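Local coordinates for protein beta-galactoside alpha-2,6-sialyltransferase (Photobacterium sp., PDB 2Z4T) that probably transfers sialic acid from a CMP-linked donor to galactose-bearing acceptors such as lactose, forming an alpha-2,6 linkage, at residues A[33-38]-A[111-116]; A[62-67]-A[82-87]; A[37-42]-A[76-81]. All coordinates share one frame; numbering follows the deposited sequence.

Interaction 1: residues A[33-38]-A[111-116]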
loop_
_atom_site.group_PDB
_atom_site.type_symbol
_atom_site.label_atom_id
_atom_site.label_comp_id
_atom_site.label_asym_id
_atom_site.label_seq_id
_atom_site.Cartn_x
_atom_site.Cartn_y
_atom_site.Cartn_z
ATOM N N THR A 33 -25.688 -2.231 7.195
ATOM C CA THR A 33 -25.363 -1.877 5.827
ATOM C C THR A 33 -24.810 -3.151 5.209
ATOM O O THR A 33 -24.155 -3.885 5.925
ATOM C CB THR A 33 -24.121 -0.896 5.869
ATOM O OG1 THR A 33 -24.387 0.233 6.711
ATOM C CG2 THR A 33 -23.715 -0.390 4.483
ATOM N N ILE A 34 -24.962 -3.528 3.946
ATOM C CA ILE A 34 -26.028 -4.011 3.053
ATOM C C ILE A 34 -25.960 -3.415 1.672
ATOM O O ILE A 34 -26.102 -2.212 1.475
ATOM C CB ILE A 34 -27.355 -4.690 3.562
ATOM C CG1 ILE A 34 -28.613 -3.874 3.232
ATOM C CG2 ILE A 34 -27.210 -5.250 4.971
ATOM C CD1 ILE A 34 -29.891 -4.668 3.336
ATOM N N ILE A 35 -25.621 -4.295 0.738
ATOM C CA ILE A 35 -25.536 -3.948 -0.670
ATOM C C ILE A 35 -26.731 -4.487 -1.435
ATOM O O ILE A 35 -27.411 -5.399 -0.966
ATOM C CB ILE A 35 -24.249 -4.477 -1.312
ATOM C CG1 ILE A 35 -24.230 -6.015 -1.304
ATOM C CG2 ILE A 35 -23.050 -3.909 -0.602
ATOM C CD1 ILE A 35 -23.172 -6.642 -2.206
ATOM N N ASP A 36 -26.971 -3.917 -2.618
ATOM C CA ASP A 36 -28.057 -4.328 -3.496
ATOM C C ASP A 36 -28.119 -5.844 -3.592
ATOM O O ASP A 36 -27.101 -6.493 -3.818
ATOM C CB ASP A 36 -27.879 -3.718 -4.893
ATOM C CG ASP A 36 -27.956 -2.187 -4.889
ATOM O OD1 ASP A 36 -28.359 -1.615 -5.930
ATOM O OD2 ASP A 36 -27.616 -1.556 -3.851
ATOM N N GLU A 37 -29.313 -6.402 -3.399
ATOM C CA GLU A 37 -29.595 -7.850 -3.587
ATOM C C GLU A 37 -29.051 -8.721 -2.477
ATOM O O GLU A 37 -29.169 -9.942 -2.539
ATOM C CB GLU A 37 -29.145 -8.383 -4.965
ATOM C CG GLU A 37 -29.409 -7.394 -6.070
ATOM C CD GLU A 37 -29.470 -8.011 -7.431
ATOM O OE1 GLU A 37 -28.521 -7.814 -8.211
ATOM O OE2 GLU A 37 -30.479 -8.668 -7.735
ATOM N N GLU A 38 -28.453 -8.104 -1.469
ATOM C CA GLU A 38 -27.980 -8.863 -0.333
ATOM C C GLU A 38 -29.178 -9.377 0.463
ATOM O O GLU A 38 -30.162 -8.655 0.690
ATOM C CB GLU A 38 -27.047 -8.037 0.553
ATOM C CG GLU A 38 -26.440 -8.834 1.709
ATOM C CD GLU A 38 -25.454 -8.025 2.543
ATOM O OE1 GLU A 38 -24.918 -7.003 2.034
ATOM O OE2 GLU A 38 -25.217 -8.412 3.714
ATOM N N ASN A 111 -29.268 0.294 5.717
ATOM C CA ASN A 111 -28.613 1.192 4.782
ATOM C C ASN A 111 -28.182 0.352 3.588
ATOM O O ASN A 111 -27.230 -0.460 3.690
ATOM C CB ASN A 111 -27.389 1.873 5.430
ATOM C CG ASN A 111 -27.656 2.321 6.882
ATOM O OD1 ASN A 111 -28.477 3.219 7.129
ATOM N ND2 ASN A 111 -26.961 1.688 7.851
ATOM N N VAL A 112 -28.903 0.510 2.481
ATOM C CA VAL A 112 -28.569 -0.174 1.232
ATOM C C VAL A 112 -27.633 0.700 0.383
ATOM O O VAL A 112 -27.962 1.845 0.043
ATOM C CB VAL A 112 -29.824 -0.601 0.396
ATOM C CG1 VAL A 112 -29.383 -1.448 -0.799
ATOM C CG2 VAL A 112 -30.842 -1.389 1.255
ATOM N N VAL A 113 -26.462 0.157 0.057
ATOM C CA VAL A 113 -25.424 0.934 -0.639
ATOM C C VAL A 113 -24.964 0.134 -1.849
ATOM O O VAL A 113 -25.097 -1.102 -1.857
ATOM C CB VAL A 113 -24.219 1.239 0.290
ATOM C CG1 VAL A 113 -24.683 1.992 1.581
ATOM C CG2 VAL A 113 -23.478 -0.061 0.663
ATOM N N ALA A 114 -24.447 0.818 -2.866
ATOM C CA ALA A 114 -23.915 0.126 -4.044
ATOM C C ALA A 114 -22.869 -0.939 -3.668
ATOM O O ALA A 114 -22.028 -0.705 -2.787
ATOM C CB ALA A 114 -23.316 1.120 -5.019
ATOM N N PRO A 115 -22.934 -2.120 -4.309
ATOM C CA PRO A 115 -21.830 -3.081 -4.224
ATOM C C PRO A 115 -20.541 -2.385 -4.674
ATOM O O PRO A 115 -20.543 -1.605 -5.641
ATOM C CB PRO A 115 -22.215 -4.147 -5.249
ATOM C CG PRO A 115 -23.713 -4.054 -5.348
ATOM C CD PRO A 115 -24.046 -2.611 -5.148
ATOM N N SER A 116 -19.454 -2.634 -3.962
ATOM C CA SER A 116 -18.200 -1.961 -4.266
ATOM C C SER A 116 -16.998 -2.907 -4.240
ATOM O O SER A 116 -16.968 -3.935 -3.540
ATOM C CB SER A 116 -17.976 -0.785 -3.324
ATOM O OG SER A 116 -17.666 -1.263 -2.028
#
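Ile-35 uses both of its branches against residues 111-116: CD1 lies 4.0 Å from CB of Pro-115, and CG2 lies 4.1 Å from CG2 of Val-113. This apolar centre sits at the end of the immunoglobulin-like beta-sandwich, where strand 26-35 finishes beside strand 103-122, which runs on into the GT-B part of the enzyme. With chi1 at 64°, CG1 of Ile-35 stands between its backbone N and carbonyl carbon, and the extended chi2 carries CD1 on to the CB-CG side of the proline ring. Next to it, CG2 of Thr-33 meets CG2 of Val-113 at 3.8 Å. On the other face of the sheet, CG1 of Ile-34 comes to 3.9 Å from CG2 of Val-112, though the position of the Ile-34 side chain is doubtful.

The two strands run in the same general sense, but their directions differ by 35°, and few backbone bonds join them. One firm bond, from Val-113 N to Ile-34 O at 2.8 Å, lies in the carbonyl plane; the next, from Asp-36 N to Val-113 O at 3.5 Å, is weak. Beyond Ile-35 the chain leaves the sheet through a type II turn ending at Glu-38, whose OE1 accepts the N-H of Ile-35. The side chain of Asp-36 crosses Pro-115 at about a right angle, while its oxygens are held by Leu-84 N and by a salt bridge to Arg-193. At the other end, Asn-111 ND2, also bonded to Asn-31 OD1, donates to Thr-33 OG1 at 3.2 Å (N-H...O 153°), the hydroxyl tilted out of the amide plane.

Interaction 2: residues A[62-67]-A[82-87]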
loop_
_atom_site.group_PDB
_atom_site.type_symbol
_atom_site.label_atom_id
_atom_site.label_comp_id
_atom_site.label_asym_id
_atom_site.label_seq_id
_atom_site.Cartn_x
_atom_site.Cartn_y
_atom_site.Cartn_z
ATOM N N GLY A 62 -38.712 3.506 3.023
ATOM C CA GLY A 62 -38.075 2.917 1.857
ATOM C C GLY A 62 -39.057 2.871 0.710
ATOM O O GLY A 62 -40.247 2.653 0.908
ATOM N N THR A 63 -38.574 3.083 -0.502
ATOM C CA THR A 63 -39.509 3.174 -1.600
ATOM C C THR A 63 -39.958 1.811 -2.181
ATOM O O THR A 63 -41.144 1.584 -2.317
ATOM C CB THR A 63 -39.144 4.284 -2.640
ATOM O OG1 THR A 63 -39.103 3.738 -3.961
ATOM C CG2 THR A 63 -37.849 4.918 -2.334
ATOM N N GLN A 64 -39.040 0.913 -2.501
ATOM C CA GLN A 64 -39.443 -0.413 -2.969
ATOM C C GLN A 64 -39.993 -1.262 -1.823
ATOM O O GLN A 64 -39.483 -1.222 -0.709
ATOM C CB GLN A 64 -38.301 -1.127 -3.689
ATOM C CG GLN A 64 -38.175 -0.718 -5.156
ATOM C CD GLN A 64 -36.971 -1.362 -5.852
ATOM O OE1 GLN A 64 -36.823 -2.587 -5.859
ATOM N NE2 GLN A 64 -36.100 -0.532 -6.441
ATOM N N GLN A 65 -41.054 -2.011 -2.102
ATOM C CA GLN A 65 -41.687 -2.890 -1.120
ATOM C C GLN A 65 -40.926 -4.204 -1.007
ATOM O O GLN A 65 -40.783 -4.923 -1.981
ATOM C CB GLN A 65 -43.135 -3.145 -1.529
ATOM C CG GLN A 65 -44.032 -2.006 -1.234
ATOM C CD GLN A 65 -44.373 -1.958 0.234
ATOM O OE1 GLN A 65 -45.009 -2.870 0.761
ATOM N NE2 GLN A 65 -43.945 -0.901 0.912
ATOM N N LEU A 66 -40.444 -4.523 0.186
ATOM C CA LEU A 66 -39.540 -5.672 0.362
ATOM C C LEU A 66 -40.153 -6.836 1.131
ATOM O O LEU A 66 -39.628 -7.962 1.079
ATOM C CB LEU A 66 -38.241 -5.248 1.069
ATOM C CG LEU A 66 -37.409 -4.084 0.550
ATOM C CD1 LEU A 66 -36.066 -4.087 1.279
ATOM C CD2 LEU A 66 -37.200 -4.146 -0.953
ATOM N N LEU A 67 -41.246 -6.563 1.847
ATOM C CA LEU A 67 -41.890 -7.571 2.693
ATOM C C LEU A 67 -43.021 -8.335 1.971
ATOM O O LEU A 67 -44.114 -7.806 1.740
ATOM C CB LEU A 67 -42.391 -6.910 3.965
ATOM C CG LEU A 67 -41.924 -7.491 5.285
ATOM C CD1 LEU A 67 -40.449 -7.856 5.241
ATOM C CD2 LEU A 67 -42.181 -6.459 6.357
ATOM N N PRO A 82 -33.035 -4.383 -2.396
ATOM C CA PRO A 82 -33.488 -4.192 -3.774
ATOM C C PRO A 82 -32.327 -3.829 -4.692
ATOM O O PRO A 82 -31.205 -3.610 -4.210
ATOM C CB PRO A 82 -34.445 -3.008 -3.665
ATOM C CG PRO A 82 -33.937 -2.216 -2.541
ATOM C CD PRO A 82 -33.296 -3.195 -1.567
ATOM N N ARG A 83 -32.594 -3.797 -5.999
ATOM C CA ARG A 83 -31.668 -3.254 -6.976
ATOM C C ARG A 83 -31.950 -1.766 -7.052
ATOM O O ARG A 83 -33.093 -1.363 -7.239
ATOM C CB ARG A 83 -31.897 -3.889 -8.339
ATOM C CG ARG A 83 -31.582 -5.343 -8.371
ATOM C CD ARG A 83 -31.604 -5.882 -9.766
ATOM N NE ARG A 83 -32.950 -6.239 -10.206
ATOM C CZ ARG A 83 -33.237 -6.640 -11.444
ATOM N NH1 ARG A 83 -32.273 -6.734 -12.364
ATOM N NH2 ARG A 83 -34.490 -6.941 -11.767
ATOM N N LEU A 84 -30.914 -0.944 -6.904
ATOM C CA LEU A 84 -31.120 0.504 -6.823
ATOM C C LEU A 84 -30.227 1.265 -7.775
ATOM O O LEU A 84 -29.252 0.720 -8.292
ATOM C CB LEU A 84 -30.870 1.009 -5.399
ATOM C CG LEU A 84 -31.696 0.415 -4.271
ATOM C CD1 LEU A 84 -31.098 0.845 -2.927
ATOM C CD2 LEU A 84 -33.175 0.839 -4.422
ATOM N N ASP A 85 -30.580 2.534 -7.993
ATOM C CA ASP A 85 -29.749 3.472 -8.730
ATOM C C ASP A 85 -28.950 4.351 -7.774
ATOM O O ASP A 85 -27.886 4.835 -8.136
ATOM C CB ASP A 85 -30.632 4.342 -9.606
ATOM C CG ASP A 85 -31.370 3.540 -10.662
ATOM O OD1 ASP A 85 -30.747 2.658 -11.292
ATOM O OD2 ASP A 85 -32.578 3.788 -10.858
ATOM N N ASP A 86 -29.489 4.553 -6.567
ATOM C CA ASP A 86 -28.916 5.427 -5.550
ATOM C C ASP A 86 -29.141 4.808 -4.191
ATOM O O ASP A 86 -30.238 4.308 -3.901
ATOM C CB ASP A 86 -29.598 6.794 -5.564
ATOM C CG ASP A 86 -29.483 7.486 -6.897
ATOM O OD1 ASP A 86 -28.349 7.652 -7.399
ATOM O OD2 ASP A 86 -30.524 7.869 -7.449
ATOM N N ASP A 87 -28.111 4.848 -3.356
ATOM C CA ASP A 87 -28.186 4.373 -1.989
ATOM C C ASP A 87 -29.450 4.873 -1.317
ATOM O O ASP A 87 -29.890 5.996 -1.562
ATOM C CB ASP A 87 -26.957 4.837 -1.199
ATOM C CG ASP A 87 -25.643 4.270 -1.757
ATOM O OD1 ASP A 87 -25.672 3.466 -2.742
ATOM O OD2 ASP A 87 -24.570 4.628 -1.197
HETATM O O HOH W 1 -35.358 -5.326 -7.185
#
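Gln-64 NE2 donates to the carbonyl O of Arg-83 at 3.2 Å, the one direct hydrogen bond between residues 62-67 and 82-87. It ties together two surface loops of the immunoglobulin-like beta-sandwich, one following strand 52-61 and the other joining strand 77-80 to strand 88-98. The bond is moderately straight (N-H...O 157°), but the donor is tilted 23° from the carbonyl plane. Beyond CG the glutamine chain is extended (chi2 176°), which lets the amide reach across to the second loop. There its two ends have different neighbours: OE1 lies 3.3 Å from CB of Pro-82, and NE2 is 3.8 Å from CD2 of Leu-84. A water joins Gln-64 OE1 to Arg-83 N, though both of its bonds are weak. Gln-64, Arg-83 and Leu-84 also touch a crystal neighbour.

Towards the interior the contact becomes apolar. Leu-66 crosses the Pro-82 ring at about a right angle, and the side chains of both residues also touch Tyr-90 of strand 88-98, whose hydroxyl bonds to Gln-64 N. CD2 of Leu-66 meets CB, CG and CD of the ring, approaching to 4.0 Å at Pro-82 CB, and CD1 joins it at Pro-82 CD, 4.1 Å away.

Interaction 3: residues A[37-42]-A[76-81]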
loop_
_atom_site.group_PDB
_atom_site.type_symbol
_atom_site.label_atom_id
_atom_site.label_comp_id
_atom_site.label_asym_id
_atom_site.label_seq_id
_atom_site.Cartn_x
_atom_site.Cartn_y
_atom_site.Cartn_z
ATOM N N GLU A 37 -29.313 -6.402 -3.399
ATOM C CA GLU A 37 -29.595 -7.850 -3.587
ATOM C C GLU A 37 -29.051 -8.721 -2.477
ATOM O O GLU A 37 -29.169 -9.942 -2.539
ATOM C CB GLU A 37 -29.145 -8.383 -4.965
ATOM C CG GLU A 37 -29.409 -7.394 -6.070
ATOM C CD GLU A 37 -29.470 -8.011 -7.431
ATOM O OE1 GLU A 37 -28.521 -7.814 -8.211
ATOM O OE2 GLU A 37 -30.479 -8.668 -7.735
ATOM N N GLU A 38 -28.453 -8.104 -1.469
ATOM C CA GLU A 38 -27.980 -8.863 -0.333
ATOM C C GLU A 38 -29.178 -9.377 0.463
ATOM O O GLU A 38 -30.162 -8.655 0.690
ATOM C CB GLU A 38 -27.047 -8.037 0.553
ATOM C CG GLU A 38 -26.440 -8.834 1.709
ATOM C CD GLU A 38 -25.454 -8.025 2.543
ATOM O OE1 GLU A 38 -24.918 -7.003 2.034
ATOM O OE2 GLU A 38 -25.217 -8.412 3.714
ATOM N N TYR A 39 -29.084 -10.652 0.828
ATOM C CA TYR A 39 -30.023 -11.323 1.694
ATOM C C TYR A 39 -29.697 -10.991 3.151
ATOM O O TYR A 39 -28.522 -10.953 3.558
ATOM C CB TYR A 39 -29.960 -12.836 1.453
ATOM C CG TYR A 39 -30.791 -13.620 2.441
ATOM C CD1 TYR A 39 -30.183 -14.335 3.477
ATOM C CD2 TYR A 39 -32.193 -13.619 2.365
ATOM C CE1 TYR A 39 -30.942 -15.044 4.404
ATOM C CE2 TYR A 39 -32.963 -14.326 3.294
ATOM C CZ TYR A 39 -32.322 -15.032 4.310
ATOM O OH TYR A 39 -33.056 -15.722 5.243
ATOM N N VAL A 40 -30.745 -10.735 3.927
ATOM C CA VAL A 40 -30.603 -10.408 5.335
ATOM C C VAL A 40 -31.572 -11.259 6.112
ATOM O O VAL A 40 -32.748 -11.373 5.745
ATOM C CB VAL A 40 -30.990 -8.944 5.642
ATOM C CG1 VAL A 40 -30.571 -8.574 7.047
ATOM C CG2 VAL A 40 -30.371 -7.982 4.642
ATOM N N ASN A 41 -31.077 -11.846 7.187
ATOM C CA ASN A 41 -31.925 -12.464 8.171
ATOM C C ASN A 41 -31.551 -12.021 9.583
ATOM O O ASN A 41 -30.472 -12.361 10.084
ATOM C CB ASN A 41 -31.870 -13.972 8.057
ATOM C CG ASN A 41 -32.893 -14.628 8.938
ATOM O OD1 ASN A 41 -32.593 -15.031 10.062
ATOM N ND2 ASN A 41 -34.134 -14.673 8.464
ATOM N N LEU A 42 -32.450 -11.266 10.214
ATOM C CA LEU A 42 -32.171 -10.626 11.501
ATOM C C LEU A 42 -33.167 -10.991 12.571
ATOM O O LEU A 42 -34.376 -10.912 12.359
ATOM C CB LEU A 42 -32.183 -9.103 11.364
ATOM C CG LEU A 42 -31.045 -8.499 10.553
ATOM C CD1 LEU A 42 -31.342 -7.027 10.276
ATOM C CD2 LEU A 42 -29.661 -8.702 11.225
ATOM N N SER A 76 -37.990 -13.873 12.903
ATOM C CA SER A 76 -36.816 -13.226 12.357
ATOM C C SER A 76 -37.137 -12.563 11.007
ATOM O O SER A 76 -37.957 -13.058 10.240
ATOM C CB SER A 76 -35.636 -14.191 12.257
ATOM O OG SER A 76 -35.695 -14.947 11.075
ATOM N N LEU A 77 -36.499 -11.428 10.748
ATOM C CA LEU A 77 -36.737 -10.636 9.542
ATOM C C LEU A 77 -35.930 -11.160 8.362
ATOM O O LEU A 77 -34.703 -11.194 8.401
ATOM C CB LEU A 77 -36.364 -9.173 9.796
ATOM C CG LEU A 77 -36.388 -8.218 8.595
ATOM C CD1 LEU A 77 -37.833 -7.831 8.193
ATOM C CD2 LEU A 77 -35.515 -6.987 8.853
ATOM N N SER A 78 -36.628 -11.558 7.310
ATOM C CA SER A 78 -35.970 -12.041 6.120
ATOM C C SER A 78 -36.331 -11.178 4.907
ATOM O O SER A 78 -37.502 -11.085 4.521
ATOM C CB SER A 78 -36.342 -13.497 5.893
ATOM O OG SER A 78 -35.255 -14.157 5.293
ATOM N N VAL A 79 -35.325 -10.515 4.336
ATOM C CA VAL A 79 -35.499 -9.657 3.160
ATOM C C VAL A 79 -34.279 -9.636 2.254
ATOM O O VAL A 79 -33.149 -9.856 2.690
ATOM C CB VAL A 79 -35.849 -8.188 3.523
ATOM C CG1 VAL A 79 -37.329 -8.063 3.814
ATOM C CG2 VAL A 79 -35.028 -7.683 4.696
ATOM N N VAL A 80 -34.526 -9.346 0.991
ATOM C CA VAL A 80 -33.485 -9.197 0.001
ATOM C C VAL A 80 -33.428 -7.704 -0.300
ATOM O O VAL A 80 -34.463 -7.090 -0.564
ATOM C CB VAL A 80 -33.845 -10.003 -1.275
ATOM C CG1 VAL A 80 -32.746 -9.912 -2.306
ATOM C CG2 VAL A 80 -34.108 -11.476 -0.911
ATOM N N ALA A 81 -32.239 -7.109 -0.230
ATOM C CA ALA A 81 -32.066 -5.704 -0.563
ATOM C C ALA A 81 -32.432 -5.530 -2.026
ATOM O O ALA A 81 -32.171 -6.428 -2.820
ATOM C CB ALA A 81 -30.632 -5.295 -0.331
#
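Leu-42 and Leu-77 point to the closed face of this strand pair, as do Val-40 and Val-79. Across the pair these side chains only brush, Leu-42 CD1 lying 4.4 Å from Leu-77 CD2; the face is closed instead by packing on Ile-34 of strand 26-35, on Val-108 and Leu-110 of strand 103-122 and on Leu-67, so Val-40, Leu-77 and Val-79 are buried. Short backbone bonds draw the strands together, Leu-77 N to Leu-42 O at 2.7 Å and Val-40 N to Val-79 O at 2.8 Å. Strands 39-42 and 77-80 run antiparallel (169°) and form a two-stranded sheet covering the larger sheet of the immunoglobulin-like beta-sandwich.

The outward face, with Tyr-39, Asn-41, Ser-78 and Val-80, is more exposed and more loosely linked, by polar groups. Because CG of Tyr-39 is anti to its backbone N (chi1 173°), the ring leans across to the other strand, where OH donates to Ser-78 OG at 2.7 Å; that oxygen lies alongside the CE2-CZ edge, 3.0 Å from Tyr-39 CE2. Asn-41 reaches over in a similar way (chi1 -172°): its ND2 gives a bond of 3.1 Å to Ser-76 OG and a weak one of 3.4 Å to Ser-78 OG.

The three contacts cluster within the immunoglobulin-like domain, their centres about 10 Å (1 and 2), 11 Å (1 and 3) and 13 Å (2 and 3) apart. Interactions 1 and 2 are joined by probable hydrogen bonds, Asp-36 OD1 to Leu-84 N at 2.8 Å and Ala-114 N to Asp-87 OD1 at 2.9 Å. Interaction 3 shares Glu-37 and Glu-38 with interaction 1 and packs on it through Ile-35 O and Ala-81 CB, 3.3 Å apart; Leu-66 CD1 and Val-80 O, at 3.9 Å, connect it to interaction 2. All lie away from the CMP and lactose sites, although strand 103-122, paired in interaction 1, leads directly to His-123 and Ala-124 of the glycan pocket.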